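Local coordinates for biofilm-associated surface protein (Staphylococcus aureus, PDB 7C7U), which probably mediates adhesion and biofilm formation as a calcium-binding surface protein held at the staphylococcal cell wall, at residues D46-N51 with D146-I151; G228-Q233 with R326-L331; Q250-Y255 with T303-N308. One frame throughout, in Å; residues are numbered along the deposited sequence.

Interaction 1 of 3, residues D46-N51 with D146-I151; sequences DALNSN and DTVGNI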
# COMPACT_ATOMS: atom_id res chain seq x y z
N ASP A 46 34.59 -3.01 18.53
CA ASP A 46 35.10 -3.91 17.51
C ASP A 46 34.18 -3.93 16.29
O ASP A 46 34.61 -3.68 15.16
CB ASP A 46 35.27 -5.33 18.07
CG ASP A 46 36.54 -5.49 18.90
OD1 ASP A 46 37.22 -4.48 19.17
OD2 ASP A 46 36.85 -6.63 19.30
N ALA A 47 32.90 -4.23 16.52
CA ALA A 47 31.93 -4.23 15.42
C ALA A 47 31.86 -2.86 14.76
O ALA A 47 31.71 -2.76 13.54
CB ALA A 47 30.55 -4.65 15.93
N LEU A 48 31.98 -1.79 15.55
CA LEU A 48 31.84 -0.46 14.98
C LEU A 48 33.06 -0.04 14.17
O LEU A 48 32.93 0.79 13.27
CB LEU A 48 31.60 0.57 16.08
CG LEU A 48 30.18 0.57 16.67
CD1 LEU A 48 30.03 1.62 17.76
CD2 LEU A 48 29.19 0.78 15.58
N ASN A 49 34.22 -0.63 14.46
CA ASN A 49 35.44 -0.32 13.73
C ASN A 49 35.64 -1.21 12.51
O ASN A 49 36.71 -1.17 11.90
CB ASN A 49 36.65 -0.41 14.66
CG ASN A 49 37.82 0.41 14.16
OD1 ASN A 49 38.97 -0.05 14.14
ND2 ASN A 49 37.54 1.64 13.74
N SER A 50 34.65 -2.00 12.13
CA SER A 50 34.68 -2.77 10.90
C SER A 50 33.87 -2.04 9.84
O SER A 50 32.94 -1.30 10.15
CB SER A 50 34.12 -4.18 11.12
OG SER A 50 34.00 -4.88 9.90
N ASN A 51 34.24 -2.25 8.57
CA ASN A 51 33.41 -1.78 7.48
C ASN A 51 32.50 -2.88 6.93
O ASN A 51 32.00 -2.76 5.81
CB ASN A 51 34.27 -1.19 6.36
CG ASN A 51 35.00 -2.25 5.56
OD1 ASN A 51 35.68 -3.12 6.13
ND2 ASN A 51 34.84 -2.21 4.24
N ASP A 146 32.81 3.05 4.53
CA ASP A 146 33.40 3.62 5.74
C ASP A 146 33.11 2.64 6.86
O ASP A 146 32.40 1.64 6.67
CB ASP A 146 32.83 5.01 6.03
CG ASP A 146 33.75 5.86 6.91
OD1 ASP A 146 34.76 5.35 7.43
OD2 ASP A 146 33.43 7.05 7.09
N THR A 147 33.64 2.91 8.05
CA THR A 147 33.32 2.02 9.15
C THR A 147 31.88 2.21 9.62
O THR A 147 31.24 3.25 9.37
CB THR A 147 34.27 2.23 10.32
OG1 THR A 147 34.16 1.10 11.20
CG2 THR A 147 33.89 3.44 11.08
N VAL A 148 31.35 1.17 10.28
CA VAL A 148 29.99 1.24 10.82
C VAL A 148 29.88 2.37 11.84
O VAL A 148 28.90 3.12 11.86
CB VAL A 148 29.57 -0.11 11.43
CG1 VAL A 148 28.17 -0.01 12.02
CG2 VAL A 148 29.62 -1.23 10.39
N GLY A 149 30.90 2.51 12.69
CA GLY A 149 30.88 3.55 13.72
C GLY A 149 30.79 4.96 13.16
O GLY A 149 30.04 5.79 13.68
N ASN A 150 31.57 5.26 12.13
CA ASN A 150 31.50 6.59 11.52
C ASN A 150 30.16 6.78 10.82
O ASN A 150 29.66 7.91 10.75
CB ASN A 150 32.64 6.80 10.53
CG ASN A 150 34.02 6.78 11.20
OD1 ASN A 150 34.15 6.94 12.42
ND2 ASN A 150 35.06 6.59 10.39
N ILE A 151 29.58 5.70 10.31
CA ILE A 151 28.32 5.83 9.60
C ILE A 151 27.19 6.10 10.58
O ILE A 151 26.42 7.06 10.41
CB ILE A 151 28.05 4.58 8.74
CG1 ILE A 151 28.95 4.61 7.51
CG2 ILE A 151 26.57 4.54 8.31
CD1 ILE A 151 29.16 3.27 6.88
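The flat peptide group ending at the carbonyl of Leu48 meets Gly149 at its edge: the N-H of Gly149 lies in the carbonyl plane on a lone pair of Leu48 O, with N and O 2.7 Å apart. The carbonyl two residues on is met less squarely: Val148 N reaches Ser50 O at 2.9 Å, tilted 18° from its plane, though the N-H points at the oxygen at 165°. A third flat group, the carboxylate of Asp146, takes two donors on one face: Thr147 N and Asn150 ND2 each come down on OD1 from above the plane. These two bonds probably help to fix the start of helix 148-152. Together the pairs illustrate how N-H groups in the first turn of a helix, lacking a carbonyl of their own helix, can be met by carbonyls from elsewhere, here the end of helix 45-48 and the loop after it. Thr147 holds the N-cap position without making a capping bond. With chi1 at -164°, its OG1 swings instead toward Leu48 O, although the modelled separation is too short to be trusted. Apolar packing closes one flank, where Leu48 CD2 touches Val148 CG1 at 3.8 Å and Gly149 CA at 3.7 Å. Asp146 O, beside Asn51 CB at 3.4 Å, is buried with no polar partner. Asn51 bonds to Leu144 through both backbone and ND2, so the contact carries on from the antiparallel pairing of strands 52-61 and 133-144, while Val148 also packs on Leu42 in the loop before helix 45-48.

Interaction 2 of 3, residues G228-Q233 with R326-L331; sequences GILIDQ and RVVLKL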
# COMPACT_ATOMS: atom_id res chain seq x y z
N GLY A 228 -6.39 -4.37 12.72
CA GLY A 228 -5.38 -4.68 13.73
C GLY A 228 -4.00 -4.82 13.14
O GLY A 228 -3.80 -4.82 11.93
N ILE A 229 -3.03 -4.91 14.05
CA ILE A 229 -1.64 -5.12 13.68
C ILE A 229 -1.28 -6.52 14.17
O ILE A 229 -1.54 -6.85 15.33
CB ILE A 229 -0.72 -4.04 14.28
CG1 ILE A 229 -1.14 -2.63 13.80
CG2 ILE A 229 0.74 -4.31 13.92
CD1 ILE A 229 -0.96 -2.46 12.32
N LEU A 230 -0.74 -7.34 13.28
CA LEU A 230 -0.29 -8.69 13.62
C LEU A 230 1.23 -8.69 13.70
O LEU A 230 1.90 -8.30 12.74
CB LEU A 230 -0.75 -9.71 12.59
CG LEU A 230 -2.24 -9.76 12.23
CD1 LEU A 230 -2.47 -10.86 11.23
CD2 LEU A 230 -3.09 -9.99 13.47
N ILE A 231 1.77 -9.16 14.82
CA ILE A 231 3.21 -9.21 15.02
C ILE A 231 3.56 -10.68 15.16
O ILE A 231 3.27 -11.28 16.20
CB ILE A 231 3.62 -8.41 16.26
CG1 ILE A 231 3.19 -6.94 16.09
CG2 ILE A 231 5.15 -8.50 16.50
CD1 ILE A 231 2.78 -6.34 17.38
N ASP A 232 4.09 -11.29 14.10
CA ASP A 232 4.31 -12.74 14.06
C ASP A 232 5.79 -13.04 14.20
O ASP A 232 6.58 -12.67 13.32
CB ASP A 232 3.81 -13.36 12.76
CG ASP A 232 2.30 -13.23 12.57
OD1 ASP A 232 1.56 -13.18 13.57
OD2 ASP A 232 1.87 -13.20 11.40
N GLN A 233 6.16 -13.78 15.23
CA GLN A 233 7.55 -14.19 15.42
C GLN A 233 7.72 -15.64 14.97
O GLN A 233 6.88 -16.49 15.27
CB GLN A 233 7.97 -14.03 16.88
CG GLN A 233 9.43 -14.44 17.15
CD GLN A 233 9.86 -14.12 18.57
OE1 GLN A 233 9.08 -13.59 19.36
NE2 GLN A 233 11.10 -14.48 18.91
N ARG A 326 2.17 -15.42 17.63
CA ARG A 326 1.46 -14.25 17.10
C ARG A 326 0.99 -13.35 18.22
O ARG A 326 0.28 -13.79 19.14
CB ARG A 326 0.27 -14.66 16.24
CG ARG A 326 -0.63 -13.47 15.86
CD ARG A 326 -1.63 -13.87 14.77
NE ARG A 326 -0.99 -13.90 13.46
CZ ARG A 326 -1.58 -14.28 12.33
NH1 ARG A 326 -2.84 -14.69 12.35
NH2 ARG A 326 -0.89 -14.26 11.19
N VAL A 327 1.33 -12.07 18.13
CA VAL A 327 0.76 -11.05 19.00
C VAL A 327 -0.18 -10.20 18.15
O VAL A 327 0.19 -9.79 17.05
CB VAL A 327 1.85 -10.19 19.66
CG1 VAL A 327 1.21 -9.07 20.49
CG2 VAL A 327 2.74 -11.07 20.55
N VAL A 328 -1.38 -9.95 18.66
CA VAL A 328 -2.40 -9.19 17.94
C VAL A 328 -2.66 -7.88 18.67
O VAL A 328 -2.99 -7.88 19.87
CB VAL A 328 -3.70 -9.99 17.79
CG1 VAL A 328 -4.78 -9.14 17.01
CG2 VAL A 328 -3.44 -11.31 17.08
N LEU A 329 -2.54 -6.76 17.96
CA LEU A 329 -2.87 -5.45 18.50
C LEU A 329 -4.18 -5.02 17.83
O LEU A 329 -4.20 -4.79 16.62
CB LEU A 329 -1.77 -4.43 18.21
CG LEU A 329 -0.31 -4.83 18.32
CD1 LEU A 329 0.50 -3.63 17.87
CD2 LEU A 329 0.04 -5.27 19.75
N LYS A 330 -5.24 -4.93 18.62
CA LYS A 330 -6.54 -4.49 18.12
C LYS A 330 -6.59 -2.96 18.15
O LYS A 330 -6.45 -2.35 19.21
CB LYS A 330 -7.66 -5.09 18.97
CG LYS A 330 -7.92 -6.55 18.68
CD LYS A 330 -9.27 -7.02 19.23
CE LYS A 330 -9.58 -8.44 18.78
NZ LYS A 330 -10.83 -9.01 19.36
N LEU A 331 -6.77 -2.35 16.98
CA LEU A 331 -6.84 -0.89 16.92
C LEU A 331 -8.15 -0.38 17.52
O LEU A 331 -9.18 -1.07 17.49
CB LEU A 331 -6.71 -0.40 15.48
CG LEU A 331 -5.37 -0.72 14.84
CD1 LEU A 331 -5.36 -0.32 13.38
CD2 LEU A 331 -4.22 -0.06 15.62
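Asp232 and Arg326 come together through complementary torsions: the carboxylate of Asp232 sits beside its own backbone N (chi1 -63°), while Arg326 runs out extended and then bends at chi3 (-78°), turning the flank of its guanidinium to the acid. The resulting salt bridge is side-on and two-pronged, with Arg326 NE 2.7 Å from Asp232 OD1 and Arg326 NH2 3.0 Å from Asp232 OD2. Both oxygens are met on their syn side, and the two planes differ by only 24°. Leu230 CD1 lies 3.7 Å above the centre of one guanidinium face, covering that face of the arginine with a methyl group. Outside the two strands, Tyr273 adds a cation-pi contact and the carbonyls of Lys283 and Asn284 take further guanidinium N-H groups, which together fix the rotation of this buried charge. On the other face of the sheet Ile229, Ile231, Val327 and Leu329 form an apolar patch: Ile231 CD1 rests on Leu329 CG at 3.6 Å, and Ile229 CB on Leu329 CD1 at 3.8 Å. Between the faces, Ile229 with Leu329 and Ile231 with Val327 form two hydrogen-bonded pairs, each closed by two nearly straight bonds. Gly228 CA lies 3.1 Å from Leu329 O. Ile231, Val327 and Leu329 press on Tyr253 and Ile257 of strand 252-257 in a second sheet, a packing of sheet on sheet consistent with a beta sandwich, in which these are neighbouring interior strands.

Interaction 3 of 3, residues Q250-Y255 with T303-N308; sequences QWAYNY and TITSDN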
# COMPACT_ATOMS: atom_id res chain seq x y z
N GLN A 250 9.06 -23.33 34.24
CA GLN A 250 8.40 -22.85 33.02
C GLN A 250 9.07 -21.60 32.47
O GLN A 250 9.52 -20.72 33.21
CB GLN A 250 6.93 -22.56 33.29
CG GLN A 250 6.06 -23.78 33.50
CD GLN A 250 5.93 -24.68 32.28
OE1 GLN A 250 5.71 -24.21 31.16
NE2 GLN A 250 6.05 -25.98 32.50
N TRP A 251 9.14 -21.53 31.15
CA TRP A 251 9.66 -20.37 30.46
C TRP A 251 8.60 -19.25 30.42
O TRP A 251 7.42 -19.47 30.67
CB TRP A 251 10.06 -20.74 29.04
CG TRP A 251 11.25 -21.63 28.92
CD1 TRP A 251 12.05 -22.12 29.94
CD2 TRP A 251 11.80 -22.15 27.71
NE1 TRP A 251 13.05 -22.92 29.42
CE2 TRP A 251 12.91 -22.96 28.06
CE3 TRP A 251 11.45 -22.03 26.37
CZ2 TRP A 251 13.68 -23.61 27.11
CZ3 TRP A 251 12.20 -22.69 25.42
CH2 TRP A 251 13.31 -23.47 25.80
N ALA A 252 9.04 -18.05 30.03
CA ALA A 252 8.11 -16.96 29.78
C ALA A 252 8.31 -16.42 28.37
O ALA A 252 9.44 -16.39 27.86
CB ALA A 252 8.29 -15.83 30.80
N TYR A 253 7.21 -15.96 27.75
CA TYR A 253 7.29 -15.22 26.51
C TYR A 253 7.22 -13.72 26.81
O TYR A 253 6.34 -13.28 27.57
CB TYR A 253 6.16 -15.61 25.55
CG TYR A 253 6.29 -14.93 24.21
CD1 TYR A 253 7.39 -15.18 23.40
CD2 TYR A 253 5.31 -14.02 23.75
CE1 TYR A 253 7.53 -14.55 22.19
CE2 TYR A 253 5.46 -13.40 22.55
CZ TYR A 253 6.55 -13.67 21.77
OH TYR A 253 6.67 -13.04 20.56
N ASN A 254 8.12 -12.96 26.20
CA ASN A 254 8.30 -11.54 26.48
C ASN A 254 8.15 -10.76 25.18
O ASN A 254 8.59 -11.23 24.12
CB ASN A 254 9.70 -11.28 27.08
CG ASN A 254 9.99 -12.16 28.28
OD1 ASN A 254 9.82 -11.74 29.42
ND2 ASN A 254 10.39 -13.41 28.02
N TYR A 255 7.53 -9.58 25.24
CA TYR A 255 7.21 -8.86 24.01
C TYR A 255 7.34 -7.36 24.26
O TYR A 255 7.14 -6.88 25.38
CB TYR A 255 5.79 -9.25 23.50
CG TYR A 255 4.77 -9.31 24.61
CD1 TYR A 255 4.04 -8.17 24.96
CD2 TYR A 255 4.60 -10.46 25.37
CE1 TYR A 255 3.13 -8.20 26.01
CE2 TYR A 255 3.71 -10.51 26.42
CZ TYR A 255 2.98 -9.37 26.75
OH TYR A 255 2.09 -9.41 27.81
N THR A 303 5.12 -9.51 29.52
CA THR A 303 5.59 -10.87 29.66
C THR A 303 4.41 -11.75 30.04
O THR A 303 3.49 -11.30 30.73
CB THR A 303 6.72 -10.96 30.70
OG1 THR A 303 7.12 -12.33 30.85
CG2 THR A 303 6.24 -10.45 32.04
N ILE A 304 4.41 -12.99 29.57
CA ILE A 304 3.35 -13.93 29.90
C ILE A 304 4.00 -15.28 30.19
O ILE A 304 4.98 -15.66 29.55
CB ILE A 304 2.29 -14.03 28.79
CG1 ILE A 304 1.14 -14.93 29.24
CG2 ILE A 304 2.90 -14.57 27.50
CD1 ILE A 304 0.05 -15.09 28.24
N THR A 305 3.48 -15.97 31.19
CA THR A 305 3.95 -17.32 31.50
C THR A 305 2.74 -18.14 31.92
O THR A 305 1.60 -17.69 31.89
CB THR A 305 5.05 -17.31 32.56
OG1 THR A 305 5.67 -18.62 32.63
CG2 THR A 305 4.48 -16.92 33.91
N SER A 306 3.00 -19.38 32.30
CA SER A 306 1.95 -20.37 32.46
C SER A 306 2.50 -21.53 33.27
O SER A 306 3.71 -21.69 33.39
CB SER A 306 1.46 -20.85 31.09
OG SER A 306 0.78 -22.07 31.21
N ASP A 307 1.60 -22.33 33.82
CA ASP A 307 2.03 -23.57 34.45
C ASP A 307 2.41 -24.61 33.41
O ASP A 307 3.06 -25.60 33.76
CB ASP A 307 0.95 -24.11 35.38
CG ASP A 307 0.91 -23.37 36.72
OD1 ASP A 307 1.98 -23.07 37.28
OD2 ASP A 307 -0.20 -23.09 37.21
N ASN A 308 2.01 -24.42 32.15
CA ASN A 308 2.45 -25.29 31.06
C ASN A 308 2.40 -24.46 29.78
O ASN A 308 1.36 -24.39 29.13
CB ASN A 308 1.59 -26.54 30.96
CG ASN A 308 2.17 -27.56 30.01
OD1 ASN A 308 2.91 -27.19 29.09
ND2 ASN A 308 1.86 -28.83 30.21
O HOH W 1 5.58 -27.92 30.22
O HOH W 2 0.57 -10.28 29.94
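Strands 252-255 and 303-305 run antiparallel at 163°, joined through one hydrogen-bonded pair in which Tyr253 N meets Ile304 O at 2.9 Å and Ile304 N meets Tyr253 O at 2.8 Å. The backbone pairing continues from Tyr255 to Gly302, whereas toward Gln250 side chains take over. Thr305 has OG1 anti to its N (chi1 -168°), which carries the hydroxyl across to donate to Trp251 O at 2.8 Å, from above the carbonyl plane. On the same face Thr303 and Asn254 lie alongside, pointing the same way, while the amide nitrogen of Asn254 is taken by Tyr367 and Thr369 of strand 359-369. On the other face the contact is apolar: Ile304 CG2 packs on Tyr253 CB at 3.9 Å and lies at the edge of the Tyr253 ring, whose hydroxyl bonds to Gln233. Tyr255 brings its ring close to the backbone of Thr303; a water bonds to Tyr255 OH and Thr303 O, and the same hydroxyl bonds to Thr295 O. Gln250 CG comes within 3.1 Å of Ser306 O, and the bend at chi2 (-65°) turns the amide along Asp307 and Asn308. Its OE1 is held by Tyr243 OH and Leu309 N, its NE2 by Thr246 O and by a second water weakly bound to Asn308 OD1. Ser306 OG accepts from Asn308 N at 2.8 Å, an ST turn in a stretch that passes beside the glutamine amide. The chemistry thus changes along the contact: backbone ladder and apolar packing give way toward Gln250 to amide, hydroxyl and water contacts, which suggests that polar side chains supplement the backbone bonds in joining this outermost strand.

In the fold
Followed from the N terminus, the chain first closes interaction 1, which brings residues 146-151 back to 46-51 across 94 intervening residues and lies beside the first, mixed sheet, at the ends of strands 52-61 and 133-144. Interaction 2 opens in series with it, and their nearest atoms stay about 22 Å apart. Between strands 228-237 and 323-331, which interaction 2 pairs, the chain makes the smaller excursion that interaction 3 closes, so the third contact lies within the span of the second. Interaction 2 joins two neighbouring interior strands of the five-stranded sheet, and interaction 3 secures an edge of the four-stranded one. The two sheets meet where Val327 packs on Tyr253, whose hydroxyl probably hydrogen-bonds to Gln233.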